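Local atomic coordinates of acyl-CoA dehydrogenase (Geobacillus kaustophilus, PDB entry 2PG0), a protein that binds FAD and probably catalyses the alpha-beta dehydrogenation of acyl thioesters as a flavoenzyme of the acyl-CoA dehydrogenase family. Residues Arg44-Trp47 / Ala48-Glu52; Leu115-Cys118 / Val119-Glu122; Val305-Val308 / Ile309-His312; Ala69-Ala72 / Tyr73-Ile77. All blocks are in the same frame, centred on the assembly; numbering follows the deposited sequence.

In the fold
Three of the four contacts lie in the N-terminal helical domain of the acyl-CoA dehydrogenase fold, and interaction 3 lies in the C-terminal one. Interactions 1 and 2, with centres about 10 Å apart, meet where Arg44 NH2 packs 3.2 Å from Glu122 O. Interactions 3 and 4, centres about 13 Å apart, join the two domains: Ile309 CD1 lies 4.0 Å from Val75 CG2, and the His312 and Phe71 rings meet edge-to-face. Interaction 1 is near the cofactor site without touching it: the Trp47 side chain is about 8 Å from that of the FAD-binding Thr162 and about 11 Å from a bound FAD. Interactions 3 and 4 lie away from the annotated sites.

Interaction 1 of 4, residues Arg44-Trp47 / Ala48-Glu52; sequences RSFW and AKMGE
Phe46 and Met50, one helical turn apart, make the main side-chain contact. Met50 CG stands over one face of the Phe46 ring, 4.0 Å from its centroid, as a CH-pi contact, with CE2 the closest ring atom at 3.6 Å from CG. The sulfur follows in a Met-aromatic contact, SD lying obliquely at 4.6 Å from the centroid of the Phe46 ring. With CG of Phe46 anti to its backbone N (chi1 -180°), the ring swings along the helix towards Met50, whose chain, bent at both chi2 and chi3, folds its sulfur past CE2 and CZ.

Both residues belong to helix 44-52 of the N-terminal helical domain, and their apolar side chains pack on helices 12-28 and 89-105. The Phe46 ring also meets Trp36 edge-to-face, as Trp47 does His94.

The polar contacts involve Ser45 and Lys49. Ser45 OG and Lys49 NZ share a water, which lies 2.8 Å from Ser45 OG and accepts from Lys49 NZ at 2.9 Å. Lys49 CG lies 3.3 Å from Ser45 O, and the chain, extended beyond it, carries the ammonium on to a salt bridge with Glu28.

Regular i to i+4 backbone bonds underlie these contacts, among them Met50 N to Phe46 O at 2.9 Å and Gly51 N to Trp47 O at 2.8 Å.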
loop_
_atom_site.group_PDB
_atom_site.type_symbol
_atom_site.label_atom_id
_atom_site.label_comp_id
_atom_site.label_asym_id
_atom_site.label_seq_id
_atom_site.Cartn_x
_atom_site.Cartn_y
_atom_site.Cartn_z
ATOM N N ARG A 44 -40.085 15.139 3.807
ATOM C CA ARG A 44 -40.942 14.283 4.630
ATOM C C ARG A 44 -41.888 13.424 3.802
ATOM O O ARG A 44 -42.200 12.297 4.180
ATOM C CB ARG A 44 -41.804 15.132 5.573
ATOM C CG ARG A 44 -41.153 15.578 6.863
ATOM C CD ARG A 44 -40.611 14.399 7.662
ATOM N NE ARG A 44 -41.573 13.783 8.582
ATOM C CZ ARG A 44 -41.543 13.932 9.908
ATOM N NH1 ARG A 44 -40.616 14.693 10.484
ATOM N NH2 ARG A 44 -42.437 13.312 10.662
ATOM N N SER A 45 -42.365 13.980 2.691
ATOM C CA SER A 45 -43.291 13.268 1.804
ATOM C C SER A 45 -42.689 11.959 1.275
ATOM O O SER A 45 -43.418 10.984 1.068
ATOM C CB SER A 45 -43.757 14.174 0.657
ATOM O OG SER A 45 -42.671 14.562 -0.164
ATOM N N PHE A 46 -41.364 11.933 1.087
ATOM C CA PHE A 46 -40.685 10.703 0.674
ATOM C C PHE A 46 -40.774 9.604 1.736
ATOM O O PHE A 46 -41.052 8.455 1.411
ATOM C CB PHE A 46 -39.218 10.941 0.280
ATOM C CG PHE A 46 -38.512 9.680 -0.157
ATOM C CD1 PHE A 46 -38.725 9.154 -1.434
ATOM C CD2 PHE A 46 -37.679 8.990 0.720
ATOM C CE1 PHE A 46 -38.094 7.972 -1.843
ATOM C CE2 PHE A 46 -37.037 7.811 0.321
ATOM C CZ PHE A 46 -37.247 7.298 -0.962
ATOM N N TRP A 47 -40.514 9.959 2.993
ATOM C CA TRP A 47 -40.683 9.033 4.115
ATOM C C TRP A 47 -42.121 8.508 4.223
ATOM O O TRP A 47 -42.342 7.324 4.504
ATOM C CB TRP A 47 -40.310 9.731 5.421
ATOM C CG TRP A 47 -38.828 9.929 5.609
ATOM C CD1 TRP A 47 -38.042 10.882 5.029
ATOM C CD2 TRP A 47 -37.969 9.160 6.458
ATOM N NE1 TRP A 47 -36.734 10.749 5.464
ATOM C CE2 TRP A 47 -36.667 9.702 6.345
ATOM C CE3 TRP A 47 -38.174 8.063 7.308
ATOM C CZ2 TRP A 47 -35.575 9.184 7.049
ATOM C CZ3 TRP A 47 -37.089 7.544 8.004
ATOM C CH2 TRP A 47 -35.804 8.112 7.871
ATOM N N ALA A 48 -43.087 9.403 4.008
ATOM C CA ALA A 48 -44.502 9.043 4.042
ATOM C C ALA A 48 -44.815 8.006 2.961
ATOM O O ALA A 48 -45.564 7.057 3.206
ATOM C CB ALA A 48 -45.367 10.282 3.863
ATOM N N LYS A 49 -44.245 8.198 1.770
ATOM C CA LYS A 49 -44.405 7.243 0.672
ATOM C C LYS A 49 -43.739 5.912 1.006
ATOM O O LYS A 49 -44.296 4.850 0.741
ATOM C CB LYS A 49 -43.845 7.811 -0.634
ATOM C CG LYS A 49 -44.676 8.952 -1.221
ATOM C CD LYS A 49 -43.858 9.708 -2.257
ATOM C CE LYS A 49 -44.667 10.771 -2.958
ATOM N NZ LYS A 49 -43.792 11.600 -3.845
ATOM N N MET A 50 -42.547 5.970 1.601
ATOM C CA MET A 50 -41.868 4.761 2.063
ATOM C C MET A 50 -42.735 3.989 3.068
ATOM O O MET A 50 -42.870 2.763 2.976
ATOM C CB MET A 50 -40.497 5.111 2.665
ATOM C CG MET A 50 -39.427 5.483 1.623
ATOM S SD MET A 50 -38.645 4.104 0.728
ATOM C CE MET A 50 -37.628 3.418 2.052
ATOM N N GLY A 51 -43.336 4.708 4.012
ATOM C CA GLY A 51 -44.144 4.089 5.055
ATOM C C GLY A 51 -45.402 3.430 4.521
ATOM O O GLY A 51 -45.740 2.306 4.915
ATOM N N GLU A 52 -46.088 4.119 3.611
ATOM C CA GLU A 52 -47.358 3.618 3.074
ATOM C C GLU A 52 -47.166 2.397 2.167
ATOM O O GLU A 52 -48.077 1.577 2.014
ATOM C CB GLU A 52 -48.147 4.738 2.380
ATOM C CG GLU A 52 -47.669 5.110 0.988
ATOM C CD GLU A 52 -48.275 6.412 0.467
ATOM O OE1 GLU A 52 -48.917 7.145 1.252
ATOM O OE2 GLU A 52 -48.097 6.711 -0.734
HETATM O O HOH W 1 -41.738 12.843 -2.152
#

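Interaction 2 of 4, residues Leu115-Cys118 / Val119-Glu122; sequences LPKC and VTGE
Val119 N bonds to Leu115 O at 3.0 Å and Thr120 N to Pro116 O at 3.2 Å, the last regular turn of a helix that ends at Thr120; Gly121, the first residue beyond it, has a positive phi (88°), a conformation readily open to glycine. This is the C-terminal end of helix 108-120 in the N-terminal helical domain. Gly121 N makes a weak bond to Lys117 O, 2.9 Å away, and beyond it the chain turns back so that Glu122 lies beside Lys117.

Val119 is buried, its CG2 lying 3.4 Å from Leu115 O, and it packs on Cys57 and Val60. Cys118 turns to helix 89-105, where it touches Thr99, while its carbonyl oxygen accepts from His94. On the outer side, Thr120 places its methyl CG2 3.3 Å from Lys117 O.

Lys117 and Glu122 both run extended beyond CG and cross at a slant; most of the contact is of lysine methylenes with the carboxylate. Lys117 CD is 3.6 Å from Glu122 CD, and CG of the lysine is equally close to Glu122 OE1. The charged ends form a long salt bridge, Lys117 NZ standing 3.9 Å from Glu122 OE2.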
loop_
_atom_site.group_PDB
_atom_site.type_symbol
_atom_site.label_atom_id
_atom_site.label_comp_id
_atom_site.label_asym_id
_atom_site.label_seq_id
_atom_site.Cartn_x
_atom_site.Cartn_y
_atom_site.Cartn_z
ATOM N N LEU A 115 -44.112 2.459 17.932
ATOM C CA LEU A 115 -43.850 1.603 16.768
ATOM C C LEU A 115 -44.794 1.762 15.564
ATOM O O LEU A 115 -44.321 1.815 14.431
ATOM C CB LEU A 115 -43.690 0.133 17.161
ATOM C CG LEU A 115 -42.443 -0.207 17.985
ATOM C CD1 LEU A 115 -42.422 -1.691 18.273
ATOM C CD2 LEU A 115 -41.149 0.232 17.280
ATOM N N PRO A 116 -46.126 1.842 15.792
ATOM C CA PRO A 116 -46.992 2.042 14.621
ATOM C C PRO A 116 -46.619 3.252 13.754
ATOM O O PRO A 116 -46.614 3.144 12.525
ATOM C CB PRO A 116 -48.387 2.211 15.242
ATOM C CG PRO A 116 -48.310 1.409 16.503
ATOM C CD PRO A 116 -46.924 1.729 17.028
ATOM N N LYS A 117 -46.286 4.375 14.382
ATOM C CA LYS A 117 -45.923 5.574 13.627
ATOM C C LYS A 117 -44.518 5.507 13.005
ATOM O O LYS A 117 -44.245 6.169 12.002
ATOM C CB LYS A 117 -46.111 6.827 14.475
ATOM C CG LYS A 117 -47.570 7.246 14.623
ATOM C CD LYS A 117 -47.693 8.407 15.587
ATOM C CE LYS A 117 -49.133 8.588 16.045
ATOM N NZ LYS A 117 -49.233 9.701 17.036
ATOM N N CYS A 118 -43.639 4.700 13.592
ATOM C CA CYS A 118 -42.337 4.421 12.975
ATOM C C CYS A 118 -42.501 3.623 11.681
ATOM O O CYS A 118 -41.746 3.824 10.735
ATOM C CB CYS A 118 -41.402 3.683 13.940
ATOM S SG CYS A 118 -40.872 4.676 15.362
ATOM N N VAL A 119 -43.494 2.730 11.642
ATOM C CA VAL A 119 -43.789 1.951 10.437
ATOM C C VAL A 119 -44.366 2.821 9.313
ATOM O O VAL A 119 -44.036 2.634 8.145
ATOM C CB VAL A 119 -44.731 0.748 10.739
ATOM C CG1 VAL A 119 -45.135 0.031 9.448
ATOM C CG2 VAL A 119 -44.051 -0.240 11.686
ATOM N N THR A 120 -45.224 3.771 9.675
ATOM C CA THR A 120 -45.865 4.639 8.685
ATOM C C THR A 120 -44.988 5.828 8.277
ATOM O O THR A 120 -45.214 6.447 7.238
ATOM C CB THR A 120 -47.225 5.145 9.198
ATOM O OG1 THR A 120 -47.940 5.771 8.124
ATOM C CG2 THR A 120 -47.022 6.137 10.296
ATOM N N GLY A 121 -43.991 6.142 9.098
ATOM C CA GLY A 121 -43.130 7.299 8.854
ATOM C C GLY A 121 -43.651 8.595 9.448
ATOM O O GLY A 121 -43.095 9.664 9.192
ATOM N N GLU A 122 -44.719 8.503 10.239
ATOM C CA GLU A 122 -45.267 9.660 10.959
ATOM C C GLU A 122 -44.294 10.117 12.043
ATOM O O GLU A 122 -44.229 11.305 12.383
ATOM C CB GLU A 122 -46.631 9.329 11.574
ATOM C CG GLU A 122 -47.286 10.499 12.310
ATOM C CD GLU A 122 -48.750 10.262 12.683
ATOM O OE1 GLU A 122 -49.351 9.250 12.249
ATOM O OE2 GLU A 122 -49.304 11.109 13.418
#

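Interaction 3 of 4, residues Val305-Val308 / Ile309-His312; sequences VDRV and IEEH
Helix 285-313, a long helix of the C-terminal helical domain, carries near its end an i to i+4 salt bridge between Arg307 and Glu311. The arginine grips end-on, with both terminal nitrogens on one oxygen: Glu311 OE2 is 2.7 Å from Arg307 NH1 and 2.8 Å from Arg307 NH2. The N-H...O angles of 140° and 132° are far from straight, as expected when two donors converge on one atom. The guanidinium and carboxylate planes are nearly perpendicular (82° apart), and both nitrogens come from the same face of the carboxylate. NH1 meets OE2 on its anti side but tilted out of the carboxylate plane, whereas NH2 comes from well above it.

Bends at chi2 in both residues turn the charged groups towards each other. Glu310 crosses the arginine chain at about a right angle; its OE1 is 4.0 Å from Arg307 NH1, well out of the guanidinium plane, so no N-H points at it and it probably acts on the arginine by charge alone. Arg307 NH2 also bonds Thr6 O of the second subunit, and Glu310 OE2 accepts from Arg8 N of its own chain.

Away from these charges, Ile309 CG1 lies 3.3 Å from Val305 O. Val305 and Ile309 pack on Ile254 of helix 237-273, Val308 and His312 on its Leu250, and Val305 also touches Ile329 of helix 319-343.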
loop_
_atom_site.group_PDB
_atom_site.type_symbol
_atom_site.label_atom_id
_atom_site.label_comp_id
_atom_site.label_asym_id
_atom_site.label_seq_id
_atom_site.Cartn_x
_atom_site.Cartn_y
_atom_site.Cartn_z
ATOM N N VAL A 305 -19.054 -9.983 3.836
ATOM C CA VAL A 305 -20.251 -9.355 4.419
ATOM C C VAL A 305 -21.470 -10.286 4.337
ATOM O O VAL A 305 -22.266 -10.348 5.275
ATOM C CB VAL A 305 -20.535 -7.946 3.828
ATOM C CG1 VAL A 305 -21.150 -8.034 2.439
ATOM C CG2 VAL A 305 -21.416 -7.125 4.779
ATOM N N ASP A 306 -21.578 -11.030 3.234
ATOM C CA ASP A 306 -22.668 -11.988 3.042
ATOM C C ASP A 306 -22.616 -13.094 4.091
ATOM O O ASP A 306 -23.652 -13.500 4.627
ATOM C CB ASP A 306 -22.622 -12.596 1.635
ATOM C CG ASP A 306 -23.296 -11.718 0.582
ATOM O OD1 ASP A 306 -23.881 -10.656 0.918
ATOM O OD2 ASP A 306 -23.243 -12.110 -0.598
ATOM N N ARG A 307 -21.407 -13.560 4.400
ATOM C CA ARG A 307 -21.239 -14.562 5.453
ATOM C C ARG A 307 -21.608 -13.999 6.830
ATOM O O ARG A 307 -22.284 -14.666 7.619
ATOM C CB ARG A 307 -19.816 -15.135 5.441
ATOM C CG ARG A 307 -19.587 -16.286 6.405
ATOM C CD ARG A 307 -20.436 -17.498 6.048
ATOM N NE ARG A 307 -20.263 -18.547 7.048
ATOM C CZ ARG A 307 -21.006 -18.655 8.139
ATOM N NH1 ARG A 307 -21.990 -17.792 8.357
ATOM N NH2 ARG A 307 -20.780 -19.631 9.006
ATOM N N VAL A 308 -21.169 -12.777 7.112
ATOM C CA VAL A 308 -21.516 -12.107 8.363
ATOM C C VAL A 308 -23.033 -11.900 8.503
ATOM O O VAL A 308 -23.585 -12.133 9.576
ATOM C CB VAL A 308 -20.718 -10.782 8.542
ATOM C CG1 VAL A 308 -21.206 -10.003 9.751
ATOM C CG2 VAL A 308 -19.218 -11.086 8.691
ATOM N N ILE A 309 -23.701 -11.477 7.428
ATOM C CA ILE A 309 -25.179 -11.391 7.422
ATOM C C ILE A 309 -25.798 -12.733 7.852
ATOM O O ILE A 309 -26.637 -12.768 8.749
ATOM C CB ILE A 309 -25.736 -10.921 6.039
ATOM C CG1 ILE A 309 -25.439 -9.432 5.816
ATOM C CG2 ILE A 309 -27.249 -11.188 5.921
ATOM C CD1 ILE A 309 -25.558 -8.993 4.353
ATOM N N GLU A 310 -25.347 -13.829 7.242
ATOM C CA GLU A 310 -25.829 -15.174 7.580
ATOM C C GLU A 310 -25.651 -15.509 9.065
ATOM O O GLU A 310 -26.604 -15.945 9.720
ATOM C CB GLU A 310 -25.155 -16.235 6.696
ATOM C CG GLU A 310 -25.569 -16.179 5.227
ATOM C CD GLU A 310 -24.736 -17.098 4.344
ATOM O OE1 GLU A 310 -23.984 -17.937 4.891
ATOM O OE2 GLU A 310 -24.825 -16.975 3.099
ATOM N N GLU A 311 -24.442 -15.293 9.589
ATOM C CA GLU A 311 -24.156 -15.465 11.023
ATOM C C GLU A 311 -25.083 -14.624 11.907
ATOM O O GLU A 311 -25.639 -15.116 12.895
ATOM C CB GLU A 311 -22.704 -15.086 11.333
ATOM C CG GLU A 311 -21.667 -16.074 10.861
ATOM C CD GLU A 311 -21.788 -17.420 11.542
ATOM O OE1 GLU A 311 -21.255 -17.586 12.670
ATOM O OE2 GLU A 311 -22.409 -18.312 10.933
ATOM N N HIS A 312 -25.232 -13.350 11.545
ATOM C CA HIS A 312 -26.101 -12.420 12.259
ATOM C C HIS A 312 -27.541 -12.942 12.312
ATOM O O HIS A 312 -28.154 -12.979 13.377
ATOM C CB HIS A 312 -26.063 -11.053 11.577
ATOM C CG HIS A 312 -26.786 -9.980 12.324
ATOM N ND1 HIS A 312 -26.499 -9.663 13.634
ATOM C CD2 HIS A 312 -27.769 -9.135 11.939
ATOM C CE1 HIS A 312 -27.283 -8.675 14.027
ATOM N NE2 HIS A 312 -28.065 -8.339 13.017
#

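Interaction 4 of 4, residues Ala69-Ala72 / Tyr73-Ile77; sequences ADFA and YSVVI
A chi1 of 75° sets Asp70 CG between its own N and carbonyl carbon, bringing OD1 within 3.4 Å of Tyr73 CD2, while Tyr73 CG, anti to its carbonyl carbon (chi1 -76°), turns the ring back towards Ala69 and Asp70, with Asp70 O at its edge and Ala69 CB and Asp70 OD1 approaching obliquely. This is the start of helix 71-84 in the N-terminal helical domain, with Asp70 as N-cap: OD1 accepts a weak capping bond from Ala72 N at 3.0 Å, and His14 supplies it with a second partner. Tyr73 N bonds Asp70 O at 3.2 Å from above the carbonyl plane.

Ala69 CB packs 3.7 Å from Tyr73 CD2, and the tyrosine hydroxyl is hydrogen-bonded to Glu13. A water donates to both Asp70 O and Ser74 OG, at 2.7 Å from the latter, bridging the first turn; Ser74 OG is also bonded to Asp96.

Phe71 CE2 touches Val75 CG2 at 3.5 Å, the two side chains crossing nearly at right angles. Phe71 and Val75 face helix 237-273 through Leu250 and Ile254, Ala72 and Phe71 touch Met313 of helix 285-313, and Tyr73 and Val76 pack on Phe17 of helix 12-28.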
loop_
_atom_site.group_PDB
_atom_site.type_symbol
_atom_site.label_atom_id
_atom_site.label_comp_id
_atom_site.label_asym_id
_atom_site.label_seq_id
_atom_site.Cartn_x
_atom_site.Cartn_y
_atom_site.Cartn_z
ATOM N N ALA A 69 -41.089 -9.030 8.754
ATOM C CA ALA A 69 -40.057 -9.353 7.775
ATOM C C ALA A 69 -38.749 -9.746 8.447
ATOM O O ALA A 69 -38.411 -9.215 9.501
ATOM C CB ALA A 69 -39.828 -8.177 6.844
ATOM N N ASP A 70 -38.015 -10.668 7.833
ATOM C CA ASP A 70 -36.681 -11.009 8.327
ATOM C C ASP A 70 -35.646 -9.963 7.893
ATOM O O ASP A 70 -35.949 -9.061 7.104
ATOM C CB ASP A 70 -36.280 -12.452 7.952
ATOM C CG ASP A 70 -35.899 -12.622 6.484
ATOM O OD1 ASP A 70 -35.750 -11.629 5.743
ATOM O OD2 ASP A 70 -35.719 -13.785 6.073
ATOM N N PHE A 71 -34.428 -10.093 8.418
ATOM C CA PHE A 71 -33.356 -9.123 8.184
ATOM C C PHE A 71 -32.918 -9.013 6.715
ATOM O O PHE A 71 -32.383 -7.981 6.301
ATOM C CB PHE A 71 -32.158 -9.444 9.087
ATOM C CG PHE A 71 -31.048 -8.435 9.012
ATOM C CD1 PHE A 71 -31.192 -7.168 9.578
ATOM C CD2 PHE A 71 -29.851 -8.756 8.375
ATOM C CE1 PHE A 71 -30.154 -6.225 9.499
ATOM C CE2 PHE A 71 -28.812 -7.821 8.298
ATOM C CZ PHE A 71 -28.967 -6.556 8.856
ATOM N N ALA A 72 -33.143 -10.061 5.928
ATOM C CA ALA A 72 -32.791 -10.017 4.505
ATOM C C ALA A 72 -33.549 -8.911 3.762
ATOM O O ALA A 72 -33.003 -8.302 2.834
ATOM C CB ALA A 72 -33.005 -11.367 3.842
ATOM N N TYR A 73 -34.791 -8.643 4.180
ATOM C CA TYR A 73 -35.545 -7.511 3.629
ATOM C C TYR A 73 -34.839 -6.190 3.908
ATOM O O TYR A 73 -34.796 -5.322 3.039
ATOM C CB TYR A 73 -36.981 -7.475 4.150
ATOM C CG TYR A 73 -37.859 -8.497 3.486
ATOM C CD1 TYR A 73 -38.532 -8.196 2.298
ATOM C CD2 TYR A 73 -38.010 -9.772 4.033
ATOM C CE1 TYR A 73 -39.347 -9.145 1.673
ATOM C CE2 TYR A 73 -38.821 -10.731 3.415
ATOM C CZ TYR A 73 -39.484 -10.404 2.237
ATOM O OH TYR A 73 -40.284 -11.341 1.616
ATOM N N SER A 74 -34.274 -6.046 5.107
ATOM C CA SER A 74 -33.526 -4.824 5.441
ATOM C C SER A 74 -32.249 -4.690 4.620
ATOM O O SER A 74 -31.887 -3.584 4.212
ATOM C CB SER A 74 -33.208 -4.763 6.935
ATOM O OG SER A 74 -34.344 -4.330 7.665
ATOM N N VAL A 75 -31.567 -5.812 4.385
ATOM C CA VAL A 75 -30.384 -5.825 3.522
ATOM C C VAL A 75 -30.747 -5.296 2.132
ATOM O O VAL A 75 -30.077 -4.412 1.599
ATOM C CB VAL A 75 -29.756 -7.233 3.419
ATOM C CG1 VAL A 75 -28.586 -7.236 2.417
ATOM C CG2 VAL A 75 -29.288 -7.704 4.797
ATOM N N VAL A 76 -31.833 -5.824 1.566
ATOM C CA VAL A 76 -32.296 -5.382 0.251
ATOM C C VAL A 76 -32.598 -3.879 0.234
ATOM O O VAL A 76 -32.146 -3.162 -0.661
ATOM C CB VAL A 76 -33.531 -6.187 -0.224
ATOM C CG1 VAL A 76 -34.144 -5.536 -1.469
ATOM C CG2 VAL A 76 -33.125 -7.638 -0.513
ATOM N N ILE A 77 -33.361 -3.411 1.224
ATOM C CA ILE A 77 -33.737 -2.001 1.302
ATOM C C ILE A 77 -32.490 -1.122 1.332
ATOM O O ILE A 77 -32.355 -0.185 0.536
ATOM C CB ILE A 77 -34.677 -1.713 2.509
ATOM C CG1 ILE A 77 -36.078 -2.278 2.234
ATOM C CG2 ILE A 77 -34.782 -0.208 2.786
ATOM C CD1 ILE A 77 -36.964 -2.382 3.469
HETATM O O HOH W 2 -36.042 -6.298 8.218
#